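Local coordinates for ancillary protein 2 (Streptococcus pyogenes, PDB 4C0Z) that forms part of the streptococcal pilus tip and can bind covalently, through reactive thioester bonds, to targets on the host cell surface, mediating adhesion, at residues 54-59 / 82-87; 99-104 / 135-140. One frame throughout, in Å; residues are numbered along the deposited sequence.

Contact 1 of 2, residues 54-59 / 82-87; sequences YCFNLT and ENFIKL. With SPD (spermidine), chain B.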
ATOM      1  N   TYR I  54      -7.290   3.001  12.095  1.00 36.59           N
ATOM      2  CA  TYR I  54      -6.205   3.266  11.155  1.00 33.88           C
ATOM      3  C   TYR I  54      -5.690   1.915  10.707  1.00 35.59           C
ATOM      4  O   TYR I  54      -5.666   0.965  11.499  1.00 35.96           O
ATOM      5  CB  TYR I  54      -5.098   4.132  11.797  1.00 36.09           C
ATOM      6  CG  TYR I  54      -5.576   5.544  12.069  1.00 38.13           C
ATOM      7  CD1 TYR I  54      -5.556   6.511  11.067  1.00 38.54           C
ATOM      8  CD2 TYR I  54      -6.151   5.885  13.296  1.00 41.70           C
ATOM      9  CE1 TYR I  54      -6.062   7.792  11.283  1.00 39.93           C
ATOM     10  CE2 TYR I  54      -6.637   7.176  13.539  1.00 43.93           C
ATOM     11  CZ  TYR I  54      -6.594   8.127  12.525  1.00 51.84           C
ATOM     12  OH  TYR I  54      -7.039   9.413  12.755  1.00 49.98           O
ATOM     13  N   CYS I  55      -5.310   1.814   9.438  1.00 30.53           N
ATOM     14  CA  CYS I  55      -4.845   0.561   8.871  1.00 30.03           C
ATOM     15  C   CYS I  55      -3.341   0.403   8.894  1.00 34.49           C
ATOM     16  O   CYS I  55      -2.606   1.378   9.060  1.00 32.20           O
ATOM     17  CB  CYS I  55      -5.397   0.377   7.459  1.00 29.52           C
ATOM     18  SG  CYS I  55      -4.800   1.598   6.272  1.00 34.11           S
ATOM     19  N   PHE I  56      -2.893  -0.836   8.667  1.00 33.31           N
ATOM     20  CA  PHE I  56      -1.504  -1.221   8.458  1.00 33.81           C
ATOM     21  C   PHE I  56      -1.461  -2.384   7.475  1.00 37.40           C
ATOM     22  O   PHE I  56      -2.522  -2.917   7.163  1.00 36.39           O
ATOM     23  CB  PHE I  56      -0.723  -1.434   9.754  1.00 37.47           C
ATOM     24  CG  PHE I  56      -1.125  -2.535  10.693  1.00 39.50           C
ATOM     25  CD1 PHE I  56      -2.157  -2.345  11.608  1.00 43.41           C
ATOM     26  CD2 PHE I  56      -0.369  -3.697  10.784  1.00 41.90           C
ATOM     27  CE1 PHE I  56      -2.461  -3.325  12.557  1.00 45.38           C
ATOM     28  CE2 PHE I  56      -0.676  -4.679  11.733  1.00 46.33           C
ATOM     29  CZ  PHE I  56      -1.713  -4.483  12.618  1.00 44.30           C
ATOM     30  N   ASN I  57      -0.261  -2.751   6.952  1.00 33.01           N
ATOM     31  CA  ASN I  57      -0.005  -3.738   5.885  1.00 29.57           C
ATOM     32  C   ASN I  57      -0.320  -3.066   4.551  1.00 30.66           C
ATOM     33  O   ASN I  57      -1.379  -3.294   3.960  1.00 27.47           O
ATOM     34  CB  ASN I  57      -0.785  -5.041   6.028  1.00 30.59           C
ATOM     35  CG  ASN I  57      -0.678  -5.704   7.386  1.00 43.34           C
ATOM     36  OD1 ASN I  57      -1.644  -5.791   8.128  1.00 37.28           O
ATOM     37  ND2 ASN I  57       0.470  -6.205   7.727  1.00 28.86           N
ATOM     38  N   LEU I  58       0.599  -2.208   4.088  1.00 28.73           N
ATOM     39  CA  LEU I  58       0.442  -1.444   2.851  1.00 27.44           C
ATOM     40  C   LEU I  58       0.237  -2.274   1.597  1.00 29.55           C
ATOM     41  O   LEU I  58      -0.316  -1.766   0.628  1.00 31.01           O
ATOM     42  CB  LEU I  58       1.628  -0.484   2.652  1.00 27.74           C
ATOM     43  CG  LEU I  58       1.719   0.707   3.585  1.00 31.88           C
ATOM     44  CD1 LEU I  58       2.997   1.488   3.308  1.00 32.13           C
ATOM     45  CD2 LEU I  58       0.512   1.607   3.418  1.00 35.15           C
ATOM     46  N   THR I  59       0.695  -3.523   1.583  1.00 26.54           N
ATOM     47  CA  THR I  59       0.595  -4.351   0.378  1.00 26.80           C
ATOM     48  C   THR I  59      -0.719  -5.149   0.342  1.00 28.29           C
ATOM     49  O   THR I  59      -0.939  -5.890  -0.606  1.00 28.99           O
ATOM     50  CB  THR I  59       1.854  -5.230   0.185  1.00 31.20           C
ATOM     51  OG1 THR I  59       1.856  -6.237   1.187  1.00 31.70           O
ATOM     52  CG2 THR I  59       3.142  -4.439   0.264  1.00 29.19           C
ATOM     53  N   GLU I  82       4.284  -7.789  20.620  1.00 66.91           N
ATOM     54  CA  GLU I  82       4.203  -9.180  20.170  1.00 66.07           C
ATOM     55  C   GLU I  82       3.133  -9.346  19.076  1.00 64.84           C
ATOM     56  O   GLU I  82       3.422  -9.957  18.050  1.00 62.88           O
ATOM     57  CB  GLU I  82       3.928 -10.112  21.367  1.00 70.95           C
ATOM     58  CG  GLU I  82       4.030 -11.602  21.067  1.00 84.46           C
ATOM     59  CD  GLU I  82       3.732 -12.540  22.230  1.00118.61           C
ATOM     60  OE1 GLU I  82       3.937 -12.149  23.403  1.00116.79           O
ATOM     61  OE2 GLU I  82       3.276 -13.676  21.960  1.00120.72           O
ATOM     62  N   ASN I  83       1.931  -8.769  19.273  1.00 59.29           N
ATOM     63  CA  ASN I  83       0.852  -8.848  18.292  1.00 55.94           C
ATOM     64  C   ASN I  83       1.150  -8.052  17.015  1.00 56.74           C
ATOM     65  O   ASN I  83       0.746  -8.495  15.940  1.00 54.34           O
ATOM     66  CB  ASN I  83      -0.495  -8.484  18.901  1.00 55.79           C
ATOM     67  CG  ASN I  83      -1.042  -9.574  19.792  1.00 77.71           C
ATOM     68  OD1 ASN I  83      -0.789 -10.768  19.594  1.00 72.66           O
ATOM     69  ND2 ASN I  83      -1.835  -9.192  20.775  1.00 65.15           N
ATOM     70  N   PHE I  84       1.925  -6.946  17.115  1.00 54.35           N
ATOM     71  CA  PHE I  84       2.353  -6.182  15.935  1.00 51.37           C
ATOM     72  C   PHE I  84       3.349  -6.975  15.137  1.00 54.33           C
ATOM     73  O   PHE I  84       3.231  -7.028  13.921  1.00 52.11           O
ATOM     74  CB  PHE I  84       2.974  -4.828  16.298  1.00 53.73           C
ATOM     75  CG  PHE I  84       1.970  -3.714  16.425  1.00 54.26           C
ATOM     76  CD1 PHE I  84       1.203  -3.320  15.334  1.00 53.47           C
ATOM     77  CD2 PHE I  84       1.775  -3.069  17.643  1.00 58.43           C
ATOM     78  CE1 PHE I  84       0.269  -2.294  15.455  1.00 54.56           C
ATOM     79  CE2 PHE I  84       0.844  -2.039  17.761  1.00 61.10           C
ATOM     80  CZ  PHE I  84       0.088  -1.664  16.673  1.00 56.44           C
ATOM     81  N   ILE I  85       4.326  -7.605  15.808  1.00 51.86           N
ATOM     82  CA  ILE I  85       5.328  -8.412  15.113  1.00 51.13           C
ATOM     83  C   ILE I  85       4.654  -9.593  14.381  1.00 54.06           C
ATOM     84  O   ILE I  85       5.025  -9.909  13.249  1.00 53.26           O
ATOM     85  CB  ILE I  85       6.467  -8.810  16.071  1.00 56.81           C
ATOM     86  CG1 ILE I  85       7.333  -7.565  16.402  1.00 58.73           C
ATOM     87  CG2 ILE I  85       7.326  -9.944  15.493  1.00 57.09           C
ATOM     88  CD1 ILE I  85       7.983  -7.569  17.787  1.00 65.67           C
ATOM     89  N   LYS I  86       3.619 -10.179  14.998  1.00 51.45           N
ATOM     90  CA  LYS I  86       2.866 -11.291  14.420  1.00 50.79           C
ATOM     91  C   LYS I  86       2.053 -10.886  13.182  1.00 51.67           C
ATOM     92  O   LYS I  86       1.878 -11.714  12.290  1.00 49.64           O
ATOM     93  CB  LYS I  86       1.922 -11.905  15.471  1.00 55.16           C
ATOM     94  CG  LYS I  86       2.618 -12.818  16.477  1.00 80.51           C
ATOM     95  CD  LYS I  86       1.642 -13.300  17.551  1.00 95.01           C
ATOM     96  CE  LYS I  86       2.325 -14.106  18.625  1.00113.39           C
ATOM     97  NZ  LYS I  86       1.382 -14.484  19.712  1.00125.60           N
ATOM     98  N   LEU I  87       1.515  -9.653  13.153  1.00 47.76           N
ATOM     99  CA  LEU I  87       0.625  -9.216  12.068  1.00 46.46           C
ATOM    100  C   LEU I  87       1.192  -8.190  11.076  1.00 50.84           C
ATOM    101  O   LEU I  87       0.678  -8.099   9.965  1.00 49.17           O
ATOM    102  CB  LEU I  87      -0.687  -8.683  12.668  1.00 46.70           C
ATOM    103  CG  LEU I  87      -1.521  -9.712  13.432  1.00 52.90           C
ATOM    104  CD1 LEU I  87      -2.641  -9.053  14.177  1.00 53.07           C
ATOM    105  CD2 LEU I  87      -2.043 -10.811  12.493  1.00 54.46           C
TER
HETATM  106  N1  SPD B1221      -1.065  -0.447  -4.814  1.00 28.40           N
HETATM  107  C2  SPD B1221      -0.485  -1.647  -4.224  1.00 25.56           C
HETATM  108  C3  SPD B1221      -0.972  -1.825  -2.775  1.00 24.17           C
HETATM  109  C4  SPD B1221      -2.440  -1.473  -2.611  1.00 27.71           C
HETATM  110  C5  SPD B1221      -2.718  -1.487  -1.111  1.00 30.36           C
HETATM  111  N6  SPD B1221      -3.393  -0.275  -0.679  1.00 32.39           N
HETATM  112  C7  SPD B1221      -3.820  -0.356   0.745  1.00 27.29           C
HETATM  113  C8  SPD B1221      -2.879   0.516   1.640  1.00 29.43           C
HETATM  114  C9  SPD B1221      -3.300   0.401   3.137  1.00 36.77           C
HETATM  115  N10 SPD B1221      -3.494  -0.984   3.579  1.00 40.81           N
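Phe-56 and Asn-57 of segment 54-59 meet the last turn of helix 81-87 at Phe-84 and Leu-87, and the closest backbones are those of Asn-57 and Leu-87, with CA atoms 8.3 Å apart. One hydrogen bond spans the gap. Asn-57 ND2 gives it to Leu-87 O at 2.9 Å. The N-H...O angle is 161°, and the bond lands on a lone pair in the carbonyl plane. The acceptor also lies close to the amide plane of Asn-57. The same ND2 makes a weak bond to Asp-89 OD1, which probably helps fix the rotation of the amide.

Strand 51-56 belongs to the six-stranded antiparallel barrel of this N-terminal thioester domain. Helix 81-87 packs against the barrel, with Phe-84 and Leu-87 also touching strands 191-198 and 205-211.

Phe-56 carries the apolar part. Its CG sits between the backbone N and the carbonyl carbon (chi1 64°), which turns the ring toward the helix. Phe-84 CE1 lies over one ring face near the rim, 4.1 Å from Phe-56 CZ. The two rings are oblique, with planes at 55°. Leu-87 C sits at the ring edge, 4.0 Å from Phe-56 CE2, and Leu-87 CB is 4.1 Å from the same atom.

Cys-55, one residue before Phe-56, is the cysteine of the thioester cross-link with Gln-204. Its SG lies 3.7 Å from spermidine C9. Spermidine N10 donates to Asn-57 O at 3.2 Å.

Contact 2 of 2, residues 99-104 / 135-140; sequences QQNILR and WYYTDS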
ATOM      1  N   GLN I  99       4.577   0.018  20.062  1.00 64.81           N
ATOM      2  CA  GLN I  99       3.299   0.169  20.763  1.00 65.13           C
ATOM      3  C   GLN I  99       3.122   1.599  21.329  1.00 70.80           C
ATOM      4  O   GLN I  99       2.101   2.234  21.047  1.00 70.79           O
ATOM      5  CB  GLN I  99       3.216  -0.898  21.881  1.00 68.97           C
ATOM      6  CG  GLN I  99       2.121  -0.705  22.934  1.00 91.75           C
ATOM      7  CD  GLN I  99       2.022  -1.874  23.891  1.00120.16           C
ATOM      8  OE1 GLN I  99       3.025  -2.413  24.384  1.00122.02           O
ATOM      9  NE2 GLN I  99       0.798  -2.265  24.215  1.00110.60           N
ATOM     10  N   GLN I 100       4.140   2.104  22.074  1.00 67.89           N
ATOM     11  CA  GLN I 100       4.174   3.436  22.709  1.00 69.22           C
ATOM     12  C   GLN I 100       4.130   4.566  21.699  1.00 68.11           C
ATOM     13  O   GLN I 100       3.400   5.539  21.900  1.00 67.60           O
ATOM     14  CB  GLN I 100       5.383   3.589  23.653  1.00 74.05           C
ATOM     15  CG  GLN I 100       5.288   2.719  24.902  1.00 89.55           C
ATOM     16  CD  GLN I 100       5.911   1.343  24.770  1.00 98.83           C
ATOM     17  OE1 GLN I 100       6.161   0.822  23.675  1.00 84.45           O
ATOM     18  NE2 GLN I 100       6.169   0.712  25.904  1.00 93.71           N
ATOM     19  N   ASN I 101       4.876   4.412  20.594  1.00 61.78           N
ATOM     20  CA  ASN I 101       4.907   5.384  19.508  1.00 59.60           C
ATOM     21  C   ASN I 101       3.557   5.497  18.825  1.00 58.96           C
ATOM     22  O   ASN I 101       3.086   6.609  18.583  1.00 58.01           O
ATOM     23  CB  ASN I 101       6.017   5.060  18.512  1.00 59.57           C
ATOM     24  CG  ASN I 101       7.377   5.434  19.036  1.00 81.58           C
ATOM     25  OD1 ASN I 101       7.554   6.424  19.756  1.00 75.63           O
ATOM     26  ND2 ASN I 101       8.369   4.641  18.702  1.00 75.15           N
ATOM     27  N   ILE I 102       2.914   4.348  18.564  1.00 53.89           N
ATOM     28  CA  ILE I 102       1.605   4.276  17.934  1.00 50.71           C
ATOM     29  C   ILE I 102       0.562   4.930  18.844  1.00 55.47           C
ATOM     30  O   ILE I 102      -0.191   5.794  18.378  1.00 53.74           O
ATOM     31  CB  ILE I 102       1.268   2.825  17.477  1.00 51.35           C
ATOM     32  CG1 ILE I 102       2.099   2.460  16.214  1.00 50.18           C
ATOM     33  CG2 ILE I 102      -0.236   2.649  17.203  1.00 47.35           C
ATOM     34  CD1 ILE I 102       2.360   1.014  16.011  1.00 53.69           C
ATOM     35  N   LEU I 103       0.573   4.572  20.142  1.00 55.90           N
ATOM     36  CA  LEU I 103      -0.320   5.143  21.162  1.00 58.57           C
ATOM     37  C   LEU I 103      -0.188   6.659  21.235  1.00 64.07           C
ATOM     38  O   LEU I 103      -1.211   7.352  21.305  1.00 63.53           O
ATOM     39  CB  LEU I 103      -0.065   4.535  22.539  1.00 62.41           C
ATOM     40  CG  LEU I 103      -1.104   3.542  23.086  1.00 67.42           C
ATOM     41  CD1 LEU I 103      -0.830   3.237  24.535  1.00 70.24           C
ATOM     42  CD2 LEU I 103      -2.528   4.059  22.950  1.00 70.84           C
ATOM     43  N   ARG I 104       1.069   7.176  21.199  1.00 62.04           N
ATOM     44  CA  ARG I 104       1.342   8.621  21.212  1.00 64.51           C
ATOM     45  C   ARG I 104       0.731   9.326  19.997  1.00 66.36           C
ATOM     46  O   ARG I 104       0.189  10.423  20.144  1.00 67.36           O
ATOM     47  CB  ARG I 104       2.842   8.920  21.295  1.00 66.37           C
ATOM     48  CG  ARG I 104       3.322   9.121  22.707  1.00 80.77           C
ATOM     49  CD  ARG I 104       4.747   9.642  22.782  1.00 96.64           C
ATOM     50  NE  ARG I 104       5.723   8.650  22.327  1.00102.62           N
ATOM     51  CZ  ARG I 104       6.285   7.729  23.106  1.00118.77           C
ATOM     52  NH1 ARG I 104       5.965   7.649  24.391  1.00112.28           N
ATOM     53  NH2 ARG I 104       7.165   6.877  22.602  1.00102.91           N
ATOM     54  N   TRP I 135       1.548   4.618   9.490  1.00 36.18           N
ATOM     55  CA  TRP I 135       2.263   3.842   8.464  1.00 34.90           C
ATOM     56  C   TRP I 135       3.767   3.934   8.605  1.00 37.63           C
ATOM     57  O   TRP I 135       4.451   2.957   8.309  1.00 36.32           O
ATOM     58  CB  TRP I 135       1.862   4.260   7.046  1.00 32.42           C
ATOM     59  CG  TRP I 135       0.514   3.786   6.617  1.00 32.19           C
ATOM     60  CD1 TRP I 135      -0.100   2.625   6.974  1.00 33.96           C
ATOM     61  CD2 TRP I 135      -0.322   4.394   5.625  1.00 31.25           C
ATOM     62  NE1 TRP I 135      -1.294   2.506   6.318  1.00 31.76           N
ATOM     63  CE2 TRP I 135      -1.460   3.579   5.485  1.00 32.40           C
ATOM     64  CE3 TRP I 135      -0.232   5.567   4.862  1.00 33.04           C
ATOM     65  CZ2 TRP I 135      -2.502   3.896   4.623  1.00 31.17           C
ATOM     66  CZ3 TRP I 135      -1.269   5.888   4.019  1.00 33.50           C
ATOM     67  CH2 TRP I 135      -2.376   5.048   3.881  1.00 32.75           C
ATOM     68  N   TYR I 136       4.280   5.102   9.059  1.00 34.51           N
ATOM     69  CA  TYR I 136       5.700   5.311   9.298  1.00 36.30           C
ATOM     70  C   TYR I 136       6.209   4.236  10.291  1.00 43.26           C
ATOM     71  O   TYR I 136       7.292   3.690  10.103  1.00 41.96           O
ATOM     72  CB  TYR I 136       5.939   6.741   9.850  1.00 39.72           C
ATOM     73  CG  TYR I 136       7.377   7.037  10.207  1.00 43.40           C
ATOM     74  CD1 TYR I 136       8.303   7.380   9.228  1.00 45.80           C
ATOM     75  CD2 TYR I 136       7.810   6.991  11.525  1.00 46.57           C
ATOM     76  CE1 TYR I 136       9.629   7.662   9.555  1.00 50.76           C
ATOM     77  CE2 TYR I 136       9.135   7.265  11.864  1.00 49.92           C
ATOM     78  CZ  TYR I 136      10.042   7.594  10.875  1.00 57.19           C
ATOM     79  OH  TYR I 136      11.348   7.848  11.195  1.00 61.45           O
ATOM     80  N   TYR I 137       5.406   3.914  11.322  1.00 42.26           N
ATOM     81  CA  TYR I 137       5.795   2.923  12.326  1.00 43.54           C
ATOM     82  C   TYR I 137       5.382   1.500  11.979  1.00 46.10           C
ATOM     83  O   TYR I 137       6.186   0.588  12.145  1.00 47.43           O
ATOM     84  CB  TYR I 137       5.287   3.317  13.722  1.00 46.61           C
ATOM     85  CG  TYR I 137       6.073   4.468  14.312  1.00 51.77           C
ATOM     86  CD1 TYR I 137       7.339   4.267  14.859  1.00 55.48           C
ATOM     87  CD2 TYR I 137       5.582   5.770  14.266  1.00 53.95           C
ATOM     88  CE1 TYR I 137       8.089   5.332  15.357  1.00 58.28           C
ATOM     89  CE2 TYR I 137       6.309   6.840  14.788  1.00 57.99           C
ATOM     90  CZ  TYR I 137       7.562   6.617  15.330  1.00 64.83           C
ATOM     91  OH  TYR I 137       8.268   7.687  15.813  1.00 68.78           O
ATOM     92  N   THR I 138       4.151   1.299  11.522  1.00 39.42           N
ATOM     93  CA  THR I 138       3.636  -0.045  11.242  1.00 37.13           C
ATOM     94  C   THR I 138       4.219  -0.709   9.994  1.00 39.56           C
ATOM     95  O   THR I 138       4.304  -1.938   9.935  1.00 37.57           O
ATOM     96  CB  THR I 138       2.120  -0.013  11.117  1.00 37.13           C
ATOM     97  OG1 THR I 138       1.759   0.779   9.987  1.00 35.00           O
ATOM     98  CG2 THR I 138       1.432   0.461  12.380  1.00 37.44           C
ATOM     99  N   ASP I 139       4.571   0.096   8.986  1.00 36.08           N
ATOM    100  CA  ASP I 139       5.039  -0.405   7.697  1.00 34.21           C
ATOM    101  C   ASP I 139       6.382   0.162   7.268  1.00 40.79           C
ATOM    102  O   ASP I 139       6.791  -0.063   6.131  1.00 40.71           O
ATOM    103  CB  ASP I 139       3.969  -0.096   6.644  1.00 32.62           C
ATOM    104  CG  ASP I 139       2.776  -1.007   6.748  1.00 34.28           C
ATOM    105  OD1 ASP I 139       1.843  -0.680   7.523  1.00 38.78           O
ATOM    106  OD2 ASP I 139       2.805  -2.092   6.126  1.00 33.78           O
ATOM    107  N   SER I 140       7.069   0.876   8.168  1.00 40.72           N
ATOM    108  CA  SER I 140       8.354   1.545   7.908  1.00 42.74           C
ATOM    109  C   SER I 140       8.279   2.389   6.617  1.00 45.94           C
ATOM    110  O   SER I 140       9.197   2.344   5.789  1.00 45.11           O
ATOM    111  CB  SER I 140       9.517   0.546   7.885  1.00 45.73           C
ATOM    112  OG  SER I 140       9.594  -0.193   9.092  1.00 52.46           O
TER
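Asn-101 and Tyr-137 make the main contact between helices 98-108 and 123-138, and it is a CH-pi interaction. Asn-101 CB sits over the centre of the tyrosine ring, 3.8 Å from the ring centroid and 12° off the ring normal. The amide follows over the same ring, its plane 29° from the ring plane. Its ND2 comes within 3.4 Å of Tyr-137 CE1. Tyr-136 CD2 lies over the opposite ring face, near the rim, so the phenol is held between the two side chains.

Apolar contacts continue along the interface. Ile-102 CG1 touches Tyr-137 CB at 4.1 Å, the two side chains sliding past each other in opposite directions. Ile-102 CD1 reaches Thr-138 CG2 at 3.8 Å, and here the side chains cross at about a right angle. Thr-138 chi1 of 64° sets this methyl anti to the carbonyl carbon, where it meets Ile-102 CD1.

This is helix-helix packing in the helical part of the thioester domain, beside the barrel. Ile-102 also rests on Leu-193 of strand 191-198, while Pro-177 of helix 177-181 touches both Asn-101 and Tyr-137.

One polar bond lies within helix 98-108. Arg-104 NH2 donates to Asn-101 OD1 at 2.9 Å. The donor stands well above the carbonyl plane, although the acceptor lies near the guanidinium plane, at its edge. This bond helps hold the amide against the Tyr-137 ring.

The two contacts lie 10 Å apart, centre to centre, and meet at the end of helix 123-138. Asp-139 joins them. Its OD1 lies 3.0 Å from Asn-57 N, and its OD2 3.0 Å from Leu-58 N, both probable hydrogen bonds. The carboxylate probably holds the backbone of Asn-57 and Leu-58, a little beyond Cys-55. Thr-138 OG1 packs 3.3 Å from Phe-56 CB, so Phe-56 and Thr-138 pack together between the two contacts. Both contacts hold residues of the spermidine pocket: Cys-55, Asn-57 and Leu-58 in contact 1, Trp-135 in contact 2. Trp-135 NE1 packs 3.2 Å from Cys-55 O. Trp-135 also packs on Thr-59 of the second subunit.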